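MccF (Escherichia coli, PDB 4IIY) is a plasmid-encoded microcin C7 self-immunity protein of the peptidase S66 family, probably acting as a serine peptidase related to LD-carboxypeptidases. Local coordinates at residues Ile197-Leu202 with Asn357-Ile362; Ser234-Gly239 with Lys350-Phe355; Gly264-Ile269 with Val295-Leu300. The protein carries 1 engineered substitution. All blocks are in the same frame, centred on the assembly; numbering follows the deposited sequence.

Contact 1 of 3, residues Ile197-Leu202 with Asn357-Ile362; sequences IYTYTL and NKNISI. With EDO (1,2-ethanediol), chain O.
The outermost strand of a mixed beta sheet is added here in antiparallel fashion: Tyr-198 and Ile-362 form a hydrogen-bonded pair, and Thr-199 and Ser-361 the non-hydrogen-bonded pair next to it. Tyr-198 N reaches Ile-362 O at 3.0 Å and Ile-362 N returns to Tyr-198 O at 2.8 Å. Tyr-200 N adds a third bond, 3.0 Å to Ile-360 O, and beyond it a water carries the pairing on by accepting from Ile-360 N and donating to Tyr-200 O.

The apolar weight falls on Ile-362 and Tyr-200. With Ile-362 CG1 set anti to its own carbonyl carbon (chi1 -50°), that branch slants toward the phenol: CG1 is 3.8 Å from Tyr-200 CE2, and CD1 ends 3.4 Å from Tyr-200 OH. Ile-360 O sits at the edge of the Tyr-200 ring, while Tyr-198 CE2 lies 3.7 Å above one face, offset toward the rim. Thr-344 O takes the hydrogen bond of the phenol oxygen of the buried Tyr-200, Phe-334 meets the ring edge-to-face, and Ile-189 of helix 178-191 packs against both tyrosines. A leucine in place of Tyr-200 would probably leave the Thr-344 carbonyl without its phenol partner and Ile-362 CD1 beside a gap.

On the face bearing Thr-199 and Ser-361, Thr-199 CG2 rests against Asn-359 CB, and polar atoms meet beside it: the two hydroxyl oxygens, Thr-199 OG1 and Ser-361 OG, come together at 2.8 Å.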
loop_
_atom_site.group_PDB
_atom_site.type_symbol
_atom_site.label_atom_id
_atom_site.label_comp_id
_atom_site.label_asym_id
_atom_site.label_seq_id
_atom_site.Cartn_x
_atom_site.Cartn_y
_atom_site.Cartn_z
ATOM N N ILE B 197 -24.450 20.917 -18.231
ATOM C CA ILE B 197 -23.283 20.078 -18.012
ATOM C C ILE B 197 -22.015 20.856 -18.331
ATOM O O ILE B 197 -22.044 21.856 -19.059
ATOM C CB ILE B 197 -23.336 18.763 -18.835
ATOM C CG1 ILE B 197 -22.998 19.000 -20.313
ATOM C CG2 ILE B 197 -24.699 18.085 -18.676
ATOM C CD1 ILE B 197 -22.940 17.722 -21.131
ATOM N N TYR B 198 -20.905 20.408 -17.757
ATOM C CA TYR B 198 -19.604 20.960 -18.092
ATOM C C TYR B 198 -18.763 19.888 -18.780
ATOM O O TYR B 198 -18.502 18.837 -18.191
ATOM C CB TYR B 198 -18.857 21.460 -16.851
ATOM C CG TYR B 198 -17.451 21.810 -17.241
ATOM C CD1 TYR B 198 -17.181 23.007 -17.889
ATOM C CD2 TYR B 198 -16.412 20.904 -17.070
ATOM C CE1 TYR B 198 -15.898 23.317 -18.318
ATOM C CE2 TYR B 198 -15.131 21.206 -17.495
ATOM C CZ TYR B 198 -14.879 22.412 -18.113
ATOM O OH TYR B 198 -13.602 22.700 -18.536
ATOM N N THR B 199 -18.317 20.150 -20.008
ATOM C CA THR B 199 -17.500 19.202 -20.753
ATOM C C THR B 199 -16.033 19.627 -20.718
ATOM O O THR B 199 -15.687 20.751 -21.094
ATOM C CB THR B 199 -17.996 19.065 -22.209
ATOM O OG1 THR B 199 -19.378 18.675 -22.196
ATOM C CG2 THR B 199 -17.178 18.024 -22.967
ATOM N N TYR B 200 -15.169 18.730 -20.251
ATOM C CA TYR B 200 -13.753 19.046 -20.110
ATOM C C TYR B 200 -13.067 19.332 -21.441
ATOM O O TYR B 200 -13.332 18.671 -22.449
ATOM C CB TYR B 200 -13.016 17.910 -19.399
ATOM C CG TYR B 200 -13.194 17.935 -17.904
ATOM C CD1 TYR B 200 -12.385 18.739 -17.102
ATOM C CD2 TYR B 200 -14.168 17.162 -17.288
ATOM C CE1 TYR B 200 -12.544 18.779 -15.736
ATOM C CE2 TYR B 200 -14.335 17.196 -15.915
ATOM C CZ TYR B 200 -13.520 18.003 -15.151
ATOM O OH TYR B 200 -13.700 18.035 -13.787
ATOM N N THR B 201 -12.168 20.313 -21.415
ATOM C CA THR B 201 -11.211 20.514 -22.485
ATOM C C THR B 201 -10.131 19.444 -22.383
ATOM O O THR B 201 -9.933 18.842 -21.321
ATOM C CB THR B 201 -10.549 21.892 -22.364
ATOM O OG1 THR B 201 -9.973 22.029 -21.057
ATOM C CG2 THR B 201 -11.577 22.987 -22.561
ATOM N N LEU B 202 -9.450 19.202 -23.493
ATOM C CA LEU B 202 -8.369 18.232 -23.554
ATOM C C LEU B 202 -7.066 18.993 -23.728
ATOM O O LEU B 202 -6.876 19.655 -24.747
ATOM C CB LEU B 202 -8.573 17.311 -24.757
ATOM C CG LEU B 202 -7.516 16.221 -24.952
ATOM C CD1 LEU B 202 -7.635 15.163 -23.866
ATOM C CD2 LEU B 202 -7.644 15.587 -26.340
ATOM N N ASN B 357 -18.010 9.859 -28.641
ATOM C CA ASN B 357 -17.544 11.210 -28.961
ATOM C C ASN B 357 -16.241 11.604 -28.267
ATOM O O ASN B 357 -15.751 12.718 -28.441
ATOM C CB ASN B 357 -18.651 12.230 -28.683
ATOM C CG ASN B 357 -19.814 12.072 -29.629
ATOM O OD1 ASN B 357 -20.929 11.719 -29.227
ATOM N ND2 ASN B 357 -19.553 12.299 -30.896
ATOM N N LYS B 358 -15.685 10.680 -27.481
ATOM C CA LYS B 358 -14.396 10.889 -26.810
ATOM C C LYS B 358 -14.386 12.142 -25.945
ATOM O O LYS B 358 -13.523 13.005 -26.103
ATOM C CB LYS B 358 -13.242 10.955 -27.815
ATOM C CG LYS B 358 -13.280 9.909 -28.915
ATOM C CD LYS B 358 -13.266 8.502 -28.396
ATOM C CE LYS B 358 -13.236 7.514 -29.557
ATOM N NZ LYS B 358 -13.750 6.169 -29.172
ATOM N N ASN B 359 -15.340 12.242 -25.027
ATOM C CA ASN B 359 -15.344 13.359 -24.093
ATOM C C ASN B 359 -15.872 12.948 -22.724
ATOM O O ASN B 359 -16.386 11.840 -22.544
ATOM C CB ASN B 359 -16.071 14.591 -24.667
ATOM C CG ASN B 359 -17.554 14.342 -24.941
ATOM O OD1 ASN B 359 -18.236 13.649 -24.190
ATOM N ND2 ASN B 359 -18.060 14.932 -26.031
ATOM N N ILE B 360 -15.711 13.845 -21.763
ATOM C CA ILE B 360 -16.098 13.572 -20.388
ATOM C C ILE B 360 -16.660 14.851 -19.790
ATOM O O ILE B 360 -16.099 15.935 -19.980
ATOM C CB ILE B 360 -14.919 12.974 -19.558
ATOM C CG1 ILE B 360 -15.315 12.791 -18.086
ATOM C CG2 ILE B 360 -13.640 13.798 -19.690
ATOM C CD1 ILE B 360 -14.257 12.072 -17.249
ATOM N N SER B 361 -17.783 14.726 -19.093
ATOM C CA SER B 361 -18.514 15.875 -18.587
ATOM C C SER B 361 -18.947 15.680 -17.139
ATOM O O SER B 361 -19.210 14.552 -16.713
ATOM C CB SER B 361 -19.773 16.122 -19.427
ATOM O OG SER B 361 -19.470 16.263 -20.809
ATOM N N ILE B 362 -19.053 16.787 -16.410
ATOM C CA ILE B 362 -19.699 16.802 -15.102
ATOM C C ILE B 362 -21.187 17.082 -15.324
ATOM O O ILE B 362 -21.544 18.042 -16.019
ATOM C CB ILE B 362 -19.115 17.896 -14.191
ATOM C CG1 ILE B 362 -17.581 17.833 -14.141
ATOM C CG2 ILE B 362 -19.718 17.809 -12.801
ATOM C CD1 ILE B 362 -16.946 19.089 -13.569
HETATM C C1 EDO O . -20.579 24.579 -19.137
HETATM O O1 EDO O . -21.924 24.837 -18.713
HETATM C C2 EDO O . -19.800 25.884 -19.288
HETATM O O2 EDO O . -19.456 26.439 -18.011
HETATM O O HOH W 1 -13.817 15.918 -22.722
#

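Contact 2 of 3, residues Ser234-Gly239 with Lys350-Phe355; sequences SGKVEG and KLAIDF
Phe-355 meets Gly-235 at the end of an antiparallel pairing that runs back through Val-237 to Gly-239, and these residues organise the contact. Phe-355 N bonds Gly-235 O at 2.8 Å, a bond bent at the hydrogen (142°). That same oxygen also lies in the plane of the phenyl ring at its edge, 3.7 Å from Phe-355 CD2. Ile-353 CG2 sits 3.5 Å above one face of the ring, offset toward the rim. Phe-355 CG is anti to its carbonyl carbon (chi1 -71°), which turns the ring back beside the strand, where CE2 comes 4.0 Å from Val-237 CG2. Phe-231 of strand 230-232 and Pro-329 also pack against this side chain.

Val-237 pairs with Ile-353 through two bonds, from Val-237 N to Ile-353 O at 2.9 Å and from Ile-353 N to Val-237 O at 2.8 Å. Gly-239 exchanges a similar pair with Leu-351; Leu-351 N comes in 38° out of the plane of the Gly-239 carbonyl, though the bond is nearly straight at the hydrogen.

Lys-236, Glu-238, Ala-352 and Asp-354 share the more open face. Glu-238 and Lys-350 cross at a slant, Glu-238 OE2 coming no nearer than 4.2 Å to Lys-350 CD; the charged ends do not touch, and OE2 bonds Thr-363 OG1 instead. Asp-354 OD1 likewise accepts from Asn-357 N, in the turn after the strand. Strand 350-354 leads through that turn, with its G1 beta bulge, into strand 359-362, so the pairing joins a beta hairpin to strand 236-245 in the mixed sheet.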
loop_
_atom_site.group_PDB
_atom_site.type_symbol
_atom_site.label_atom_id
_atom_site.label_comp_id
_atom_site.label_asym_id
_atom_site.label_seq_id
_atom_site.Cartn_x
_atom_site.Cartn_y
_atom_site.Cartn_z
ATOM N N SER B 234 -17.796 1.931 -25.980
ATOM C CA SER B 234 -18.727 2.644 -26.840
ATOM C C SER B 234 -19.899 3.136 -26.010
ATOM O O SER B 234 -20.076 2.728 -24.856
ATOM C CB SER B 234 -19.223 1.742 -27.977
ATOM O OG SER B 234 -20.000 0.670 -27.473
ATOM N N GLY B 235 -20.702 4.010 -26.596
ATOM C CA GLY B 235 -21.849 4.557 -25.904
ATOM C C GLY B 235 -21.449 5.542 -24.826
ATOM O O GLY B 235 -20.320 6.041 -24.804
ATOM N N LYS B 236 -22.385 5.825 -23.933
ATOM C CA LYS B 236 -22.197 6.812 -22.883
ATOM C C LYS B 236 -22.478 6.165 -21.535
ATOM O O LYS B 236 -23.472 5.444 -21.374
ATOM C CB LYS B 236 -23.139 8.001 -23.118
ATOM C CG LYS B 236 -22.891 9.198 -22.214
ATOM C CD LYS B 236 -23.577 10.457 -22.736
ATOM C CE LYS B 236 -25.087 10.323 -22.727
ATOM N NZ LYS B 236 -25.746 11.623 -23.051
ATOM N N VAL B 237 -21.592 6.404 -20.573
ATOM C CA VAL B 237 -21.769 5.921 -19.209
ATOM C C VAL B 237 -21.844 7.104 -18.262
ATOM O O VAL B 237 -20.962 7.960 -18.269
ATOM C CB VAL B 237 -20.604 5.014 -18.765
ATOM C CG1 VAL B 237 -20.768 4.616 -17.300
ATOM C CG2 VAL B 237 -20.521 3.783 -19.655
ATOM N N GLU B 238 -22.885 7.147 -17.440
ATOM C CA GLU B 238 -23.055 8.211 -16.461
ATOM C C GLU B 238 -23.189 7.615 -15.069
ATOM O O GLU B 238 -23.993 6.705 -14.849
ATOM C CB GLU B 238 -24.287 9.067 -16.771
ATOM C CG GLU B 238 -24.496 10.210 -15.795
ATOM C CD GLU B 238 -25.595 11.155 -16.240
ATOM O OE1 GLU B 238 -26.249 10.862 -17.265
ATOM O OE2 GLU B 238 -25.802 12.189 -15.572
ATOM N N GLY B 239 -22.404 8.119 -14.121
ATOM C CA GLY B 239 -22.442 7.608 -12.761
ATOM C C GLY B 239 -21.613 8.462 -11.826
ATOM O O GLY B 239 -20.794 9.274 -12.269
ATOM N N LYS B 350 -22.005 13.004 -10.219
ATOM C CA LYS B 350 -22.118 12.314 -11.491
ATOM C C LYS B 350 -21.290 12.957 -12.603
ATOM O O LYS B 350 -21.291 14.177 -12.785
ATOM C CB LYS B 350 -23.586 12.214 -11.929
ATOM C CG LYS B 350 -24.401 11.232 -11.098
ATOM C CD LYS B 350 -25.861 11.236 -11.520
ATOM C CE LYS B 350 -26.696 10.360 -10.600
ATOM N NZ LYS B 350 -28.145 10.394 -10.957
ATOM N N LEU B 351 -20.610 12.091 -13.345
ATOM C CA LEU B 351 -19.972 12.432 -14.610
ATOM C C LEU B 351 -20.601 11.599 -15.713
ATOM O O LEU B 351 -21.153 10.527 -15.456
ATOM C CB LEU B 351 -18.479 12.093 -14.588
ATOM C CG LEU B 351 -17.630 12.526 -13.404
ATOM C CD1 LEU B 351 -16.197 12.056 -13.628
ATOM C CD2 LEU B 351 -17.689 14.033 -13.226
ATOM N N ALA B 352 -20.487 12.075 -16.946
ATOM C CA ALA B 352 -20.859 11.281 -18.111
ATOM C C ALA B 352 -19.661 11.166 -19.034
ATOM O O ALA B 352 -19.106 12.182 -19.472
ATOM C CB ALA B 352 -22.052 11.901 -18.850
ATOM N N ILE B 353 -19.247 9.939 -19.316
ATOM C CA ILE B 353 -18.192 9.700 -20.283
ATOM C C ILE B 353 -18.839 9.238 -21.581
ATOM O O ILE B 353 -19.545 8.227 -21.604
ATOM C CB ILE B 353 -17.198 8.621 -19.808
ATOM C CG1 ILE B 353 -16.631 8.957 -18.424
ATOM C CG2 ILE B 353 -16.080 8.450 -20.837
ATOM C CD1 ILE B 353 -15.817 7.825 -17.821
ATOM N N ASP B 354 -18.613 9.986 -22.655
ATOM C CA ASP B 354 -19.112 9.590 -23.961
ATOM C C ASP B 354 -17.974 8.944 -24.720
ATOM O O ASP B 354 -17.067 9.617 -25.210
ATOM C CB ASP B 354 -19.657 10.799 -24.712
ATOM C CG ASP B 354 -20.361 10.418 -25.998
ATOM O OD1 ASP B 354 -19.994 9.401 -26.612
ATOM O OD2 ASP B 354 -21.299 11.156 -26.383
ATOM N N PHE B 355 -18.005 7.624 -24.783
ATOM C CA PHE B 355 -16.948 6.871 -25.438
ATOM C C PHE B 355 -16.967 7.008 -26.956
ATOM O O PHE B 355 -15.930 6.866 -27.606
ATOM C CB PHE B 355 -17.003 5.410 -25.003
ATOM C CG PHE B 355 -16.576 5.208 -23.584
ATOM C CD1 PHE B 355 -15.242 5.015 -23.274
ATOM C CD2 PHE B 355 -17.499 5.262 -22.553
ATOM C CE1 PHE B 355 -14.840 4.848 -21.964
ATOM C CE2 PHE B 355 -17.095 5.103 -21.241
ATOM C CZ PHE B 355 -15.767 4.903 -20.954
#

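Contact 3 of 3, residues Gly264-Ile269 with Val295-Leu300; sequences GDILFI and VSAIIL
The Phe-268 ring meets Ile-299 at its edge: Ile-299 CG2 lies in the ring plane, 3.8 Å from Phe-268 CD1. Its aromatic neighbour is Tyr-164, from strand 162-164 of the other large sheet, in an edge-to-face arrangement, and Val-241 and Cys-336 also touch the Phe-268 side chain. The other flat group, the Asp-265 carboxylate, leads away from strand 297-301. Its OD2 makes a salt bridge to Arg-240 and accepts from Arg-262 N, so the carboxylate of this buried residue is met by a guanidinium group and by a backbone N-H.

Between the chains the backbone pairs in parallel, the N-H and C=O of one residue going to different residues across the way. Asp-265 O receives Ser-296 N. Leu-267 N gives to Ala-297 O at 3.0 Å, whereas Leu-267 O takes Ile-299 N at 2.7 Å. Ile-299 O in turn takes Ile-269 N at 3.0 Å, and these last two bonds are close to straight. Ala-297 N is buried by the contact and has no partner in the model.

Ile-299 gives up the most surface. Its CG1 branch reaches back across the face, bringing CD1 to 3.7 Å from Ile-266 CG2, while CG2 serves the phenyl edge. Val-295 CG1 comes 4.0 Å from Leu-267 CB. Ile-269 CG1 is wedged between its backbone N and carbonyl carbon (chi1 44°), which lays the branch alongside Leu-300; Ile-269 CD1 and Leu-300 CD2 end 3.7 Å apart, pointing the same way.

Phe-283 and Leu-286 of helix 276-288 cover Ile-269, and Leu-286 also Leu-267. Two adjacent parallel strands joined through helical chain packed on their face make a beta-alpha-beta crossover, and its first strand runs straight into Glu-270, the predicted charge-relay residue.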
loop_
_atom_site.group_PDB
_atom_site.type_symbol
_atom_site.label_atom_id
_atom_site.label_comp_id
_atom_site.label_asym_id
_atom_site.label_seq_id
_atom_site.Cartn_x
_atom_site.Cartn_y
_atom_site.Cartn_z
ATOM N N GLY B 264 -22.790 0.914 -10.360
ATOM C CA GLY B 264 -22.992 2.038 -11.251
ATOM C C GLY B 264 -22.015 3.190 -11.100
ATOM O O GLY B 264 -22.005 4.076 -11.940
ATOM N N ASP B 265 -21.203 3.195 -10.045
ATOM C CA ASP B 265 -20.191 4.241 -9.887
ATOM C C ASP B 265 -19.189 4.216 -11.035
ATOM O O ASP B 265 -18.966 3.182 -11.674
ATOM C CB ASP B 265 -19.403 4.059 -8.584
ATOM C CG ASP B 265 -20.156 4.514 -7.346
ATOM O OD1 ASP B 265 -21.205 5.199 -7.435
ATOM O OD2 ASP B 265 -19.653 4.186 -6.245
ATOM N N ILE B 266 -18.567 5.362 -11.276
ATOM C CA ILE B 266 -17.388 5.444 -12.133
ATOM C C ILE B 266 -16.155 5.515 -11.232
ATOM O O ILE B 266 -16.056 6.404 -10.396
ATOM C CB ILE B 266 -17.448 6.678 -13.063
ATOM C CG1 ILE B 266 -18.597 6.526 -14.061
ATOM C CG2 ILE B 266 -16.118 6.882 -13.787
ATOM C CD1 ILE B 266 -18.826 7.745 -14.938
ATOM N N LEU B 267 -15.233 4.575 -11.388
ATOM C CA LEU B 267 -14.026 4.575 -10.570
ATOM C C LEU B 267 -12.983 5.470 -11.201
ATOM O O LEU B 267 -12.636 5.272 -12.361
ATOM C CB LEU B 267 -13.454 3.161 -10.458
ATOM C CG LEU B 267 -12.161 3.050 -9.642
ATOM C CD1 LEU B 267 -12.452 3.276 -8.174
ATOM C CD2 LEU B 267 -11.517 1.694 -9.865
ATOM N N PHE B 268 -12.473 6.438 -10.441
ATOM C CA PHE B 268 -11.357 7.275 -10.873
ATOM C C PHE B 268 -10.131 6.894 -10.045
ATOM O O PHE B 268 -10.164 6.966 -8.809
ATOM C CB PHE B 268 -11.695 8.758 -10.671
ATOM C CG PHE B 268 -10.493 9.658 -10.709
ATOM C CD1 PHE B 268 -9.772 9.821 -11.879
ATOM C CD2 PHE B 268 -10.074 10.328 -9.571
ATOM C CE1 PHE B 268 -8.639 10.644 -11.908
ATOM C CE2 PHE B 268 -8.952 11.153 -9.597
ATOM C CZ PHE B 268 -8.237 11.308 -10.767
ATOM N N ILE B 269 -9.064 6.487 -10.728
ATOM C CA ILE B 269 -7.825 6.110 -10.054
ATOM C C ILE B 269 -6.615 6.626 -10.827
ATOM O O ILE B 269 -6.589 6.627 -12.072
ATOM C CB ILE B 269 -7.697 4.585 -9.850
ATOM C CG1 ILE B 269 -8.107 3.852 -11.125
ATOM C CG2 ILE B 269 -8.535 4.137 -8.663
ATOM C CD1 ILE B 269 -7.779 2.361 -11.112
ATOM N N VAL B 295 -18.543 -1.287 -10.718
ATOM C CA VAL B 295 -18.392 -0.025 -11.435
ATOM C C VAL B 295 -18.797 -0.127 -12.904
ATOM O O VAL B 295 -18.619 -1.170 -13.540
ATOM C CB VAL B 295 -16.978 0.593 -11.282
ATOM C CG1 VAL B 295 -16.675 0.848 -9.808
ATOM C CG2 VAL B 295 -15.911 -0.296 -11.891
ATOM N N SER B 296 -19.338 0.968 -13.432
ATOM C CA SER B 296 -19.792 0.968 -14.821
ATOM C C SER B 296 -18.748 1.499 -15.799
ATOM O O SER B 296 -18.875 1.318 -17.015
ATOM C CB SER B 296 -21.096 1.748 -14.959
ATOM O OG SER B 296 -22.132 1.136 -14.212
ATOM N N ALA B 297 -17.703 2.140 -15.280
ATOM C CA ALA B 297 -16.588 2.607 -16.095
ATOM C C ALA B 297 -15.417 2.889 -15.163
ATOM O O ALA B 297 -15.595 3.042 -13.950
ATOM C CB ALA B 297 -16.969 3.870 -16.885
ATOM N N ILE B 298 -14.225 2.954 -15.746
ATOM C CA ILE B 298 -13.013 3.303 -15.016
ATOM C C ILE B 298 -12.306 4.436 -15.745
ATOM O O ILE B 298 -12.180 4.405 -16.972
ATOM C CB ILE B 298 -12.060 2.092 -14.920
ATOM C CG1 ILE B 298 -12.727 0.954 -14.140
ATOM C CG2 ILE B 298 -10.728 2.493 -14.277
ATOM C CD1 ILE B 298 -12.097 -0.389 -14.396
ATOM N N ILE B 299 -11.862 5.433 -14.981
ATOM C CA ILE B 299 -10.984 6.485 -15.478
ATOM C C ILE B 299 -9.591 6.266 -14.898
ATOM O O ILE B 299 -9.424 6.247 -13.670
ATOM C CB ILE B 299 -11.468 7.875 -15.043
ATOM C CG1 ILE B 299 -12.904 8.143 -15.516
ATOM C CG2 ILE B 299 -10.511 8.966 -15.545
ATOM C CD1 ILE B 299 -13.546 9.334 -14.824
ATOM N N LEU B 300 -8.603 6.068 -15.767
ATOM C CA LEU B 300 -7.212 6.008 -15.336
ATOM C C LEU B 300 -6.574 7.361 -15.609
ATOM O O LEU B 300 -6.504 7.802 -16.771
ATOM C CB LEU B 300 -6.434 4.941 -16.110
ATOM C CG LEU B 300 -6.946 3.502 -16.058
ATOM C CD1 LEU B 300 -6.075 2.617 -16.937
ATOM C CD2 LEU B 300 -6.980 2.968 -14.626
#

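All three contacts are pairings within one mixed sheet. Contact 3 is the most buried, a parallel, largely apolar pair beside the predicted charge-relay glutamate. Contact 2 marks the change from parallel to antiparallel neighbours: one face packs inward, Ile-353 CD1 lying 3.7 Å from Ile-299 CG1 of contact 3, and the other carries charged residues. Contact 1 adds the outermost strand, mixing buried tyrosines with a hydroxyl pair. Contacts 1 and 2 share the hairpin of strands 350-354 and 359-362, where Ser-361 O lies 2.8 Å from Ala-352 N, probably hydrogen-bonded. Along the chain, contact 3 nests inside contact 2, and contact 2 inside contact 1.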